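Local coordinates for thiol-activated cytolysin (Desulfobulbus propionicus, PDB 6NAL), which probably forms pores in target membranes as a toxin of the cholesterol-dependent cytolysin (thiol-activated cytolysin) family, at residues Ala62-Tyr67 with Gly86-Leu91; Val98-Asp103 with Tyr198-Glu203; Lys131-His136 with Leu325-Thr330; Asn237-Arg242 with Pro333-Thr338. All blocks are in the same frame, centred on the assembly; numbering follows the deposited sequence.

Interaction 1: residues Ala62-Tyr67 with Gly86-Leu91; sequences AVPSAY and GKPQEL
The carbonyl oxygen of Gly86 is received between two side chains of the Ala62-Tyr67 loop: Pro64 CG lies 3.4 Å from Gly86 O, and Tyr67 CE1 approaches the same oxygen obliquely at 3.6 Å. These are packing contacts with C-H groups. Gly86 is the C-prime residue of a Schellman motif that ends the preceding helix, a place where glycine readily takes the positive phi of 87°.

The Tyr67 ring makes most of the contact. Pro88 CD stands over one face, 3.9 Å from the centroid of the Tyr67 ring, and Lys87 CA lies over the same face nearer the hydroxyl end; both are CH-pi contacts, to which proline's partly polarised CD hydrogens are well suited. Tyr67 CG lies anti to its carbonyl carbon (chi1 -62°), which turns one face of the ring to Lys87 CA and Pro88 CD and brings Tyr67 OH to 3.6 Å from Lys87 CG. The loop is itself closed by Tyr67 N bonding to Pro64 O at 3.1 Å.

Beyond the pair, Pro88 rests on Leu77 and Tyr336, while Val63 bonds through its backbone to Leu334; the turn after helix 81-84 and the 62-67 loop thus pack beside strands 76-78 and 332-340 of the large antiparallel sheet.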
loop_
_atom_site.group_PDB
_atom_site.type_symbol
_atom_site.label_atom_id
_atom_site.label_comp_id
_atom_site.label_asym_id
_atom_site.label_seq_id
_atom_site.Cartn_x
_atom_site.Cartn_y
_atom_site.Cartn_z
ATOM N N ALA A 62 2.898 -20.349 29.484
ATOM C CA ALA A 62 1.685 -20.885 30.077
ATOM C C ALA A 62 1.987 -22.079 30.973
ATOM O O ALA A 62 2.910 -22.859 30.735
ATOM C CB ALA A 62 0.697 -21.329 29.006
ATOM N N VAL A 63 1.191 -22.211 32.024
ATOM C CA VAL A 63 1.170 -23.445 32.797
ATOM C C VAL A 63 0.463 -24.523 31.992
ATOM O O VAL A 63 -0.745 -24.436 31.787
ATOM C CB VAL A 63 0.432 -23.265 34.129
ATOM C CG1 VAL A 63 0.216 -24.623 34.794
ATOM C CG2 VAL A 63 1.167 -22.374 35.097
ATOM N N PRO A 64 1.128 -25.575 31.565
ATOM C CA PRO A 64 0.405 -26.606 30.816
ATOM C C PRO A 64 -0.577 -27.365 31.696
ATOM O O PRO A 64 -0.324 -27.627 32.875
ATOM C CB PRO A 64 1.515 -27.525 30.282
ATOM C CG PRO A 64 2.799 -26.773 30.485
ATOM C CD PRO A 64 2.566 -25.843 31.672
ATOM N N SER A 65 -1.710 -27.711 31.094
ATOM C CA SER A 65 -2.743 -28.505 31.752
ATOM C C SER A 65 -2.188 -29.773 32.401
ATOM O O SER A 65 -2.665 -30.212 33.452
ATOM C CB SER A 65 -3.788 -28.901 30.711
ATOM O OG SER A 65 -3.203 -29.845 29.798
ATOM N N ALA A 66 -1.214 -30.399 31.772
ATOM C CA ALA A 66 -0.764 -31.713 32.207
ATOM C C ALA A 66 0.447 -31.629 33.101
ATOM O O ALA A 66 0.906 -32.659 33.592
ATOM C CB ALA A 66 -0.439 -32.611 31.002
ATOM N N TYR A 67 0.969 -30.425 33.330
ATOM C CA TYR A 67 2.099 -30.242 34.227
ATOM C C TYR A 67 1.838 -29.186 35.296
ATOM O O TYR A 67 2.780 -28.508 35.719
ATOM C CB TYR A 67 3.346 -29.862 33.438
ATOM C CG TYR A 67 3.800 -30.903 32.456
ATOM C CD1 TYR A 67 3.146 -31.082 31.239
ATOM C CD2 TYR A 67 4.904 -31.697 32.727
ATOM C CE1 TYR A 67 3.577 -32.037 30.335
ATOM C CE2 TYR A 67 5.341 -32.640 31.818
ATOM C CZ TYR A 67 4.663 -32.797 30.637
ATOM O OH TYR A 67 5.084 -33.732 29.771
ATOM N N GLY A 86 5.931 -26.648 26.247
ATOM C CA GLY A 86 4.876 -27.152 27.119
ATOM C C GLY A 86 5.129 -28.455 27.845
ATOM O O GLY A 86 4.154 -29.060 28.346
ATOM N N LYS A 87 6.397 -28.899 27.929
ATOM C CA LYS A 87 6.782 -30.114 28.662
ATOM C C LYS A 87 7.941 -29.852 29.628
ATOM O O LYS A 87 9.074 -30.316 29.438
ATOM C CB LYS A 87 7.124 -31.220 27.672
ATOM C CG LYS A 87 5.909 -31.665 26.882
ATOM C CD LYS A 87 6.270 -32.665 25.802
ATOM C CE LYS A 87 5.039 -33.132 25.006
ATOM N NZ LYS A 87 4.258 -32.043 24.296
ATOM N N PRO A 88 7.681 -29.112 30.693
ATOM C CA PRO A 88 8.746 -28.833 31.662
ATOM C C PRO A 88 9.167 -30.106 32.390
ATOM O O PRO A 88 8.355 -30.997 32.660
ATOM C CB PRO A 88 8.112 -27.803 32.607
ATOM C CG PRO A 88 6.667 -28.144 32.576
ATOM C CD PRO A 88 6.362 -28.645 31.155
ATOM N N GLN A 89 10.462 -30.185 32.679
ATOM C CA GLN A 89 11.090 -31.385 33.201
ATOM C C GLN A 89 11.310 -31.156 34.693
ATOM O O GLN A 89 12.139 -30.319 35.099
ATOM C CB GLN A 89 12.406 -31.684 32.467
ATOM C CG GLN A 89 13.065 -32.981 32.942
ATOM C CD GLN A 89 14.449 -33.253 32.340
ATOM O OE1 GLN A 89 14.807 -32.720 31.285
ATOM N NE2 GLN A 89 15.247 -34.084 33.041
ATOM N N GLU A 90 10.544 -31.879 35.500
ATOM C CA GLU A 90 10.718 -31.859 36.946
ATOM C C GLU A 90 12.138 -32.258 37.360
ATOM O O GLU A 90 12.765 -33.141 36.768
ATOM C CB GLU A 90 9.696 -32.789 37.562
ATOM C CG GLU A 90 9.545 -32.724 39.088
ATOM C CD GLU A 90 8.485 -33.737 39.585
ATOM O OE1 GLU A 90 8.268 -34.741 38.856
ATOM O OE2 GLU A 90 7.866 -33.514 40.667
ATOM N N LEU A 91 12.655 -31.535 38.345
ATOM C CA LEU A 91 13.885 -31.858 39.060
ATOM C C LEU A 91 13.468 -32.469 40.391
ATOM O O LEU A 91 13.248 -31.764 41.374
ATOM C CB LEU A 91 14.720 -30.605 39.260
ATOM C CG LEU A 91 15.925 -30.822 40.162
ATOM C CD1 LEU A 91 16.703 -31.990 39.570
ATOM C CD2 LEU A 91 16.789 -29.628 40.244
#

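Interaction 2: residues Val98-Asp103 with Tyr198-Glu203; sequences VNITVD and YSVSAE
Thr101 and Ser201 face each other as a hydrogen-bonded pair in an antiparallel part of the large sheet, where strand 98-103 runs beside the end of strand 187-202, in what is consistent with the core sheet of the MACPF/CDC fold. Both backbone groups of this pair are satisfied by each other: Thr101 N gives to Ser201 O at 3.0 Å, and Ser201 N returns to Thr101 O at 2.9 Å.

The same reciprocal pattern recurs at one end, where Asp103 N reaches Ser199 O at 2.9 Å while the return bond, Ser199 N to Asp103 O, is weak at 3.4 Å. At the other end Glu203 N gives to Asn99 O at 3.1 Å. The alternate residues turn their backbone groups outward: Val98, Ile100 and Val102 bond to Val114, Phe112 and Ile110, and Tyr198 and Val200 to Tyr240 and Val238.

Side chains sort by face. Thr101, Asp103, Ser199 and Ser201, small or polar, share the more exposed one. There Asn99 OD1 and Glu203 OE2, two acceptors, stand 3.3 Å apart, and Lys113 gives Asn99 OD1 a weak hydrogen bond that may offset their repulsion. Apolar Ile100, Val102, Val200 and Ala202 occupy the other face, where Val102 and Val200 meet helix 118-133. Ile100 touches both neighbours with separate branches: its CG2, anti to the backbone N, packs at 3.6 Å on Val200 CG1, while the CG1 branch carries Ile100 CD1 to 3.6 Å from Ala202 CB.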
loop_
_atom_site.group_PDB
_atom_site.type_symbol
_atom_site.label_atom_id
_atom_site.label_comp_id
_atom_site.label_asym_id
_atom_site.label_seq_id
_atom_site.Cartn_x
_atom_site.Cartn_y
_atom_site.Cartn_z
ATOM N N VAL A 98 10.740 -23.175 52.177
ATOM C CA VAL A 98 10.785 -21.971 51.354
ATOM C C VAL A 98 9.617 -21.074 51.721
ATOM O O VAL A 98 8.519 -21.553 52.021
ATOM C CB VAL A 98 10.715 -22.309 49.848
ATOM C CG1 VAL A 98 10.341 -21.071 49.030
ATOM C CG2 VAL A 98 12.004 -22.864 49.362
ATOM N N ASN A 99 9.836 -19.763 51.652
ATOM C CA ASN A 99 8.756 -18.819 51.907
ATOM C C ASN A 99 7.891 -18.652 50.663
ATOM O O ASN A 99 8.381 -18.270 49.595
ATOM C CB ASN A 99 9.294 -17.470 52.361
ATOM C CG ASN A 99 9.355 -17.358 53.871
ATOM O OD1 ASN A 99 10.345 -17.751 54.481
ATOM N ND2 ASN A 99 8.285 -16.842 54.484
ATOM N N ILE A 100 6.606 -18.957 50.820
ATOM C CA ILE A 100 5.598 -18.872 49.777
ATOM C C ILE A 100 4.687 -17.716 50.154
ATOM O O ILE A 100 4.250 -17.623 51.305
ATOM C CB ILE A 100 4.803 -20.180 49.675
ATOM C CG1 ILE A 100 5.735 -21.354 49.350
ATOM C CG2 ILE A 100 3.678 -20.058 48.660
ATOM C CD1 ILE A 100 6.276 -21.331 47.957
ATOM N N THR A 101 4.434 -16.816 49.215
ATOM C CA THR A 101 3.647 -15.617 49.491
ATOM C C THR A 101 2.493 -15.539 48.501
ATOM O O THR A 101 2.700 -15.651 47.293
ATOM C CB THR A 101 4.531 -14.364 49.392
ATOM O OG1 THR A 101 5.572 -14.452 50.378
ATOM C CG2 THR A 101 3.723 -13.091 49.554
ATOM N N VAL A 102 1.283 -15.423 49.029
ATOM C CA VAL A 102 0.076 -15.255 48.241
ATOM C C VAL A 102 -0.229 -13.775 48.189
ATOM O O VAL A 102 -0.385 -13.147 49.231
ATOM C CB VAL A 102 -1.118 -15.995 48.856
ATOM C CG1 VAL A 102 -2.319 -15.808 48.006
ATOM C CG2 VAL A 102 -0.776 -17.441 49.067
ATOM N N ASP A 103 -0.365 -13.235 46.998
ATOM C CA ASP A 103 -0.679 -11.828 46.829
ATOM C C ASP A 103 -2.133 -11.717 46.403
ATOM O O ASP A 103 -2.454 -11.961 45.233
ATOM C CB ASP A 103 0.221 -11.172 45.797
ATOM C CG ASP A 103 -0.292 -9.792 45.401
ATOM O OD1 ASP A 103 -0.749 -9.059 46.327
ATOM O OD2 ASP A 103 -0.273 -9.460 44.174
ATOM N N TYR A 198 -5.351 -13.668 41.299
ATOM C CA TYR A 198 -4.274 -13.508 42.265
ATOM C C TYR A 198 -2.974 -14.151 41.775
ATOM O O TYR A 198 -2.956 -14.932 40.823
ATOM C CB TYR A 198 -4.642 -14.132 43.616
ATOM C CG TYR A 198 -5.010 -15.608 43.523
ATOM C CD1 TYR A 198 -6.306 -16.000 43.225
ATOM C CD2 TYR A 198 -4.052 -16.633 43.723
ATOM C CE1 TYR A 198 -6.649 -17.354 43.164
ATOM C CE2 TYR A 198 -4.406 -17.956 43.647
ATOM C CZ TYR A 198 -5.708 -18.293 43.390
ATOM O OH TYR A 198 -6.066 -19.606 43.283
ATOM N N SER A 199 -1.890 -13.869 42.504
ATOM C CA SER A 199 -0.586 -14.443 42.223
ATOM C C SER A 199 0.014 -15.110 43.464
ATOM O O SER A 199 -0.341 -14.801 44.602
ATOM C CB SER A 199 0.383 -13.377 41.703
ATOM O OG SER A 199 -0.021 -12.907 40.438
ATOM N N VAL A 200 0.941 -16.043 43.220
ATOM C CA VAL A 200 1.691 -16.704 44.273
ATOM C C VAL A 200 3.159 -16.750 43.880
ATOM O O VAL A 200 3.511 -17.311 42.831
ATOM C CB VAL A 200 1.192 -18.123 44.573
ATOM C CG1 VAL A 200 2.031 -18.674 45.713
ATOM C CG2 VAL A 200 -0.302 -18.164 44.891
ATOM N N SER A 201 4.021 -16.206 44.740
ATOM C CA SER A 201 5.446 -16.123 44.494
ATOM C C SER A 201 6.182 -16.948 45.542
ATOM O O SER A 201 5.605 -17.388 46.545
ATOM C CB SER A 201 5.889 -14.657 44.505
ATOM O OG SER A 201 5.688 -14.093 45.787
ATOM N N ALA A 202 7.463 -17.169 45.294
ATOM C CA ALA A 202 8.303 -17.928 46.209
ATOM C C ALA A 202 9.690 -17.312 46.202
ATOM O O ALA A 202 10.190 -16.942 45.140
ATOM C CB ALA A 202 8.344 -19.397 45.804
ATOM N N GLU A 203 10.284 -17.147 47.385
ATOM C CA GLU A 203 11.587 -16.497 47.518
ATOM C C GLU A 203 12.697 -17.531 47.371
ATOM O O GLU A 203 12.662 -18.587 48.001
ATOM C CB GLU A 203 11.689 -15.764 48.860
ATOM C CG GLU A 203 12.306 -16.555 50.014
ATOM C CD GLU A 203 12.194 -15.842 51.379
ATOM O OE1 GLU A 203 11.689 -14.689 51.428
ATOM O OE2 GLU A 203 12.601 -16.457 52.401
#

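Interaction 3: residues Lys131-His136 with Leu325-Thr330; sequences KWFDSH and LSRTNT
Phe133 presses its ring against the backbone of Ser326, and this packing of ring on main chain makes up most of the contact. Ser326 CA sits over one face, 4.0 Å from the centroid of the Phe133 ring and 29° off its normal, a CH-pi contact. Phe133 CZ also lies 3.5 Å from Ser326 C, while Leu325 O and Arg327 N approach the ring obliquely. A chi1 of 49° places Phe133 CG between its own N and carbonyl carbon, swinging the flat ring out to the loop; the Ser326 side chain is turned away, leaving its CA and backbone to meet the ring.

The contact joins the C-terminal end of helix 118-133 to the loop that leads into strand 332-340. At the subunit interface, Trp132 packs on Ala436 of the second subunit.

Charge supplements the packing. Arg327 bends at chi3 and passes Phe133 at a slant, ring and guanidinium planes 52° apart. Arg327 NH2 is directed at the Asp134 carboxylate in a salt bridge whose modelled length is too short to trust, and Arg327 NE has a second acidic partner in Glu139.

Within 325-330, polar bonds hold the loop's shape. Ser326 OG and Thr328 OG1 share a hydrogen bond of 2.9 Å, and Ser326 N bonds to Asn329 O at 3.2 Å.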
loop_
_atom_site.group_PDB
_atom_site.type_symbol
_atom_site.label_atom_id
_atom_site.label_comp_id
_atom_site.label_asym_id
_atom_site.label_seq_id
_atom_site.Cartn_x
_atom_site.Cartn_y
_atom_site.Cartn_z
ATOM N N LYS A 131 -9.276 -18.287 54.275
ATOM C CA LYS A 131 -9.400 -17.214 55.241
ATOM C C LYS A 131 -9.800 -15.929 54.557
ATOM O O LYS A 131 -10.415 -15.065 55.182
ATOM C CB LYS A 131 -8.096 -17.038 56.029
ATOM C CG LYS A 131 -7.536 -18.317 56.745
ATOM C CD LYS A 131 -8.615 -19.308 57.213
ATOM C CE LYS A 131 -8.053 -20.716 57.539
ATOM N NZ LYS A 131 -6.666 -20.657 58.076
ATOM N N TRP A 132 -9.492 -15.783 53.272
ATOM C CA TRP A 132 -9.854 -14.525 52.646
ATOM C C TRP A 132 -11.312 -14.501 52.241
ATOM O O TRP A 132 -11.968 -13.470 52.401
ATOM C CB TRP A 132 -9.011 -14.210 51.422
ATOM C CG TRP A 132 -9.209 -12.774 50.987
ATOM C CD1 TRP A 132 -8.906 -11.622 51.702
ATOM C CD2 TRP A 132 -9.766 -12.343 49.765
ATOM N NE1 TRP A 132 -9.227 -10.512 50.964
ATOM C CE2 TRP A 132 -9.751 -10.929 49.767
ATOM C CE3 TRP A 132 -10.263 -13.013 48.650
ATOM C CZ2 TRP A 132 -10.219 -10.186 48.694
ATOM C CZ3 TRP A 132 -10.723 -12.273 47.587
ATOM C CH2 TRP A 132 -10.712 -10.873 47.618
ATOM N N PHE A 133 -11.846 -15.583 51.669
ATOM C CA PHE A 133 -13.271 -15.509 51.394
ATOM C C PHE A 133 -14.112 -16.099 52.532
ATOM O O PHE A 133 -15.307 -15.795 52.608
ATOM C CB PHE A 133 -13.675 -16.085 49.996
ATOM C CG PHE A 133 -13.138 -17.442 49.641
ATOM C CD1 PHE A 133 -13.283 -18.529 50.500
ATOM C CD2 PHE A 133 -12.532 -17.635 48.389
ATOM C CE1 PHE A 133 -12.798 -19.791 50.125
ATOM C CE2 PHE A 133 -12.043 -18.884 48.014
ATOM C CZ PHE A 133 -12.178 -19.964 48.877
ATOM N N ASP A 134 -13.519 -16.818 53.497
ATOM C CA ASP A 134 -14.262 -16.996 54.746
ATOM C C ASP A 134 -14.423 -15.686 55.503
ATOM O O ASP A 134 -14.988 -15.696 56.596
ATOM C CB ASP A 134 -13.594 -18.011 55.670
ATOM C CG ASP A 134 -14.275 -19.374 55.628
ATOM O OD1 ASP A 134 -14.147 -20.154 56.597
ATOM O OD2 ASP A 134 -14.921 -19.687 54.601
ATOM N N SER A 135 -13.919 -14.576 54.958
ATOM C CA SER A 135 -14.046 -13.256 55.561
ATOM C C SER A 135 -14.751 -12.256 54.649
ATOM O O SER A 135 -14.736 -11.057 54.953
ATOM C CB SER A 135 -12.659 -12.721 55.965
ATOM O OG SER A 135 -12.126 -11.794 55.032
ATOM N N HIS A 136 -15.351 -12.710 53.535
ATOM C CA HIS A 136 -16.193 -11.886 52.645
ATOM C C HIS A 136 -17.512 -12.591 52.405
ATOM O O HIS A 136 -17.949 -12.824 51.271
ATOM C CB HIS A 136 -15.539 -11.568 51.304
ATOM C CG HIS A 136 -14.363 -10.654 51.429
ATOM N ND1 HIS A 136 -13.453 -10.463 50.417
ATOM C CD2 HIS A 136 -13.926 -9.909 52.472
ATOM C CE1 HIS A 136 -12.515 -9.626 50.824
ATOM N NE2 HIS A 136 -12.781 -9.269 52.066
ATOM N N LEU A 325 -15.621 -16.598 43.108
ATOM C CA LEU A 325 -14.482 -17.408 43.507
ATOM C C LEU A 325 -14.703 -17.982 44.907
ATOM O O LEU A 325 -15.075 -17.267 45.850
ATOM C CB LEU A 325 -13.194 -16.595 43.440
ATOM C CG LEU A 325 -12.040 -17.414 42.851
ATOM C CD1 LEU A 325 -12.251 -17.866 41.435
ATOM C CD2 LEU A 325 -10.770 -16.597 42.898
ATOM N N SER A 326 -14.482 -19.286 45.018
ATOM C CA SER A 326 -14.882 -20.079 46.172
ATOM C C SER A 326 -14.026 -21.354 46.225
ATOM O O SER A 326 -13.096 -21.541 45.431
ATOM C CB SER A 326 -16.379 -20.396 46.095
ATOM O OG SER A 326 -16.616 -21.533 45.288
ATOM N N ARG A 327 -14.329 -22.218 47.205
ATOM C CA ARG A 327 -13.656 -23.511 47.317
ATOM C C ARG A 327 -14.106 -24.482 46.236
ATOM O O ARG A 327 -13.343 -25.380 45.840
ATOM C CB ARG A 327 -13.939 -24.144 48.680
ATOM C CG ARG A 327 -13.047 -23.691 49.795
ATOM C CD ARG A 327 -13.668 -24.102 51.122
ATOM N NE ARG A 327 -14.298 -22.959 51.777
ATOM C CZ ARG A 327 -14.022 -22.542 53.011
ATOM N NH1 ARG A 327 -13.123 -23.183 53.754
ATOM N NH2 ARG A 327 -14.655 -21.477 53.501
ATOM N N THR A 328 -15.356 -24.341 45.793
ATOM C CA THR A 328 -15.975 -25.154 44.756
ATOM C C THR A 328 -15.752 -24.628 43.339
ATOM O O THR A 328 -15.995 -25.363 42.373
ATOM C CB THR A 328 -17.485 -25.226 44.990
ATOM O OG1 THR A 328 -18.079 -23.942 44.692
ATOM C CG2 THR A 328 -17.814 -25.580 46.441
ATOM N N ASN A 329 -15.218 -23.416 43.205
ATOM C CA ASN A 329 -15.030 -22.740 41.918
ATOM C C ASN A 329 -13.670 -22.040 41.955
ATOM O O ASN A 329 -13.547 -20.915 42.448
ATOM C CB ASN A 329 -16.151 -21.747 41.653
ATOM C CG ASN A 329 -16.308 -21.440 40.180
ATOM O OD1 ASN A 329 -16.239 -22.338 39.326
ATOM N ND2 ASN A 329 -16.489 -20.169 39.868
ATOM N N THR A 330 -12.662 -22.720 41.438
ATOM C CA THR A 330 -11.275 -22.327 41.547
ATOM C C THR A 330 -10.862 -21.356 40.437
ATOM O O THR A 330 -11.586 -21.095 39.474
ATOM C CB THR A 330 -10.376 -23.576 41.493
ATOM O OG1 THR A 330 -10.877 -24.496 40.511
ATOM C CG2 THR A 330 -10.328 -24.303 42.851
#

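Interaction 4: residues Asn237-Arg242 with Pro333-Thr338; sequences NVQYGR and PLNYYT
Leu334 is the bump of this contact: it belongs to a beta bulge in the antiparallel pairing of strands 232-250 and 332-340, two residues, Leu334 and Asn335, lying opposite Gln239. The bulge tips Leu334 toward the other strand, with Leu334 N bonding to Gln239 O at 2.9 Å and Gln239 N to Asn335 O at 2.9 Å.

The hollow it fills is made by Gly241. Leu334 CD1 comes to 3.8 Å from Gly241 N and 3.7 Å from Arg242 N, settling against bare backbone, since Gly241 carries no side chain. The guanidinium of Arg242 leads off to Ser297 and Gly295.

On the face shared by Val238, Tyr240, Pro333 and Tyr336, the side chains pack alongside one another. Pro333 has no N-H to give and suits its non-hydrogen-bonded pairing with Tyr240, which exchanges no backbone bonds; its CB meets Tyr240 CE2 at 4.1 Å as the ring slants across it. Branched Val238 sends its two methyls opposite ways along the partner strand: Val238 CG2 meets Tyr336 CB at 3.8 Å, and CG1 turns toward Pro333. Tyr336, at chi1 73°, carries its ring away from Val238.

Across the other face extended Gln239 passes Asn335 at a slant, the two amides nearly perpendicular; the Asn335 amide oxygen has its own partner in Lys194. Gln239 OE1 lies at the edge of the Tyr337 ring, and Tyr337 OH gives it a hydrogen bond of 3.0 Å from well above the carbonyl plane.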
loop_
_atom_site.group_PDB
_atom_site.type_symbol
_atom_site.label_atom_id
_atom_site.label_comp_id
_atom_site.label_asym_id
_atom_site.label_seq_id
_atom_site.Cartn_x
_atom_site.Cartn_y
_atom_site.Cartn_z
ATOM N N ASN A 237 7.081 -17.517 40.398
ATOM C CA ASN A 237 5.768 -16.892 40.463
ATOM C C ASN A 237 4.834 -17.581 39.486
ATOM O O ASN A 237 5.248 -17.946 38.387
ATOM C CB ASN A 237 5.906 -15.387 40.149
ATOM C CG ASN A 237 4.662 -14.592 40.478
ATOM O OD1 ASN A 237 4.109 -14.662 41.570
ATOM N ND2 ASN A 237 4.216 -13.829 39.518
ATOM N N VAL A 238 3.608 -17.820 39.930
ATOM C CA VAL A 238 2.513 -18.310 39.108
ATOM C C VAL A 238 1.347 -17.351 39.270
ATOM O O VAL A 238 1.079 -16.874 40.379
ATOM C CB VAL A 238 2.061 -19.729 39.502
ATOM C CG1 VAL A 238 1.026 -20.235 38.520
ATOM C CG2 VAL A 238 3.216 -20.699 39.589
ATOM N N GLN A 239 0.655 -17.072 38.174
ATOM C CA GLN A 239 -0.539 -16.246 38.191
ATOM C C GLN A 239 -1.738 -17.136 37.998
ATOM O O GLN A 239 -1.684 -18.082 37.221
ATOM C CB GLN A 239 -0.570 -15.224 37.047
ATOM C CG GLN A 239 0.648 -14.423 36.901
ATOM C CD GLN A 239 0.678 -13.641 35.551
ATOM O OE1 GLN A 239 1.411 -12.683 35.442
ATOM N NE2 GLN A 239 -0.127 -14.051 34.552
ATOM N N TYR A 240 -2.826 -16.802 38.654
ATOM C CA TYR A 240 -4.038 -17.603 38.601
ATOM C C TYR A 240 -5.215 -16.723 38.189
ATOM O O TYR A 240 -5.350 -15.589 38.651
ATOM C CB TYR A 240 -4.356 -18.250 39.986
ATOM C CG TYR A 240 -3.286 -19.152 40.486
ATOM C CD1 TYR A 240 -2.160 -18.623 41.068
ATOM C CD2 TYR A 240 -3.372 -20.523 40.351
ATOM C CE1 TYR A 240 -1.170 -19.420 41.531
ATOM C CE2 TYR A 240 -2.361 -21.356 40.827
ATOM C CZ TYR A 240 -1.271 -20.783 41.428
ATOM O OH TYR A 240 -0.214 -21.503 41.882
ATOM N N GLY A 241 -6.098 -17.256 37.375
ATOM C CA GLY A 241 -7.209 -16.444 36.977
ATOM C C GLY A 241 -8.093 -17.122 35.973
ATOM O O GLY A 241 -8.371 -18.302 36.113
ATOM N N ARG A 242 -8.523 -16.379 34.943
ATOM C CA ARG A 242 -9.560 -16.804 34.015
ATOM C C ARG A 242 -9.214 -16.317 32.619
ATOM O O ARG A 242 -8.693 -15.223 32.441
ATOM C CB ARG A 242 -10.910 -16.212 34.433
ATOM C CG ARG A 242 -12.081 -16.463 33.509
ATOM C CD ARG A 242 -13.353 -15.907 34.228
ATOM N NE ARG A 242 -14.528 -15.808 33.381
ATOM C CZ ARG A 242 -15.349 -16.816 33.123
ATOM N NH1 ARG A 242 -15.091 -17.989 33.669
ATOM N NH2 ARG A 242 -16.434 -16.641 32.360
ATOM N N PRO A 333 -4.434 -21.873 36.836
ATOM C CA PRO A 333 -3.097 -21.327 36.618
ATOM C C PRO A 333 -2.976 -20.895 35.169
ATOM O O PRO A 333 -3.476 -21.566 34.264
ATOM C CB PRO A 333 -2.156 -22.500 36.946
ATOM C CG PRO A 333 -2.999 -23.729 36.910
ATOM C CD PRO A 333 -4.386 -23.272 37.319
ATOM N N LEU A 334 -2.322 -19.763 34.960
ATOM C CA LEU A 334 -2.265 -19.148 33.640
ATOM C C LEU A 334 -0.831 -19.071 33.174
ATOM O O LEU A 334 -0.474 -19.714 32.192
ATOM C CB LEU A 334 -2.874 -17.750 33.644
ATOM C CG LEU A 334 -4.355 -17.726 33.940
ATOM C CD1 LEU A 334 -4.957 -16.346 33.881
ATOM C CD2 LEU A 334 -5.098 -18.678 32.986
ATOM N N ASN A 335 0.005 -18.334 33.884
ATOM C CA ASN A 335 1.390 -18.197 33.475
ATOM C C ASN A 335 2.288 -18.377 34.688
ATOM O O ASN A 335 1.870 -18.153 35.825
ATOM C CB ASN A 335 1.614 -16.846 32.803
ATOM C CG ASN A 335 0.787 -16.679 31.518
ATOM O OD1 ASN A 335 -0.339 -16.155 31.546
ATOM N ND2 ASN A 335 1.338 -17.117 30.404
ATOM N N TYR A 336 3.514 -18.812 34.438
ATOM C CA TYR A 336 4.504 -18.958 35.488
ATOM C C TYR A 336 5.801 -18.368 34.956
ATOM O O TYR A 336 6.020 -18.254 33.746
ATOM C CB TYR A 336 4.625 -20.442 36.016
ATOM C CG TYR A 336 5.298 -21.440 35.121
ATOM C CD1 TYR A 336 4.651 -21.941 34.017
ATOM C CD2 TYR A 336 6.588 -21.882 35.382
ATOM C CE1 TYR A 336 5.284 -22.814 33.135
ATOM C CE2 TYR A 336 7.216 -22.797 34.532
ATOM C CZ TYR A 336 6.553 -23.255 33.418
ATOM O OH TYR A 336 7.168 -24.142 32.577
ATOM N N TYR A 337 6.627 -17.940 35.900
ATOM C CA TYR A 337 7.883 -17.253 35.665
ATOM C C TYR A 337 8.962 -17.991 36.429
ATOM O O TYR A 337 8.778 -18.328 37.612
ATOM C CB TYR A 337 7.804 -15.789 36.109
ATOM C CG TYR A 337 6.669 -15.092 35.374
ATOM C CD1 TYR A 337 5.364 -15.130 35.878
ATOM C CD2 TYR A 337 6.883 -14.462 34.141
ATOM C CE1 TYR A 337 4.325 -14.535 35.211
ATOM C CE2 TYR A 337 5.835 -13.860 33.460
ATOM C CZ TYR A 337 4.555 -13.901 34.005
ATOM O OH TYR A 337 3.495 -13.319 33.340
ATOM N N THR A 338 10.047 -18.298 35.711
ATOM C CA THR A 338 11.185 -19.034 36.229
ATOM C C THR A 338 12.366 -18.092 36.340
ATOM O O THR A 338 12.544 -17.189 35.521
ATOM C CB THR A 338 11.632 -20.212 35.330
ATOM O OG1 THR A 338 11.695 -19.821 33.944
ATOM C CG2 THR A 338 10.684 -21.334 35.476
#

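Interactions 2 and 4 lie in one antiparallel sheet, their centres 11 Å apart, joined where strands 187-202 and 232-250 run side by side; Tyr198 O and Val200 O meet Tyr240 N and Val238 N there. Interaction 1 borders the same sheet, its centre about 12 Å from that of interaction 4, touching it through Val63 N and Leu334 O. Interaction 3 sits beyond interaction 2, about 18 Å away between centres, and reaches it where Leu325 packs on Tyr198. Along the chain, interaction 1 closes first; interaction 3 interleaves with both 2 and 4. Sequence-distant segments thus build one part of the cytolysin: the sheet joins interactions 1, 2 and 4, while helix 118-133 links 2 with 3.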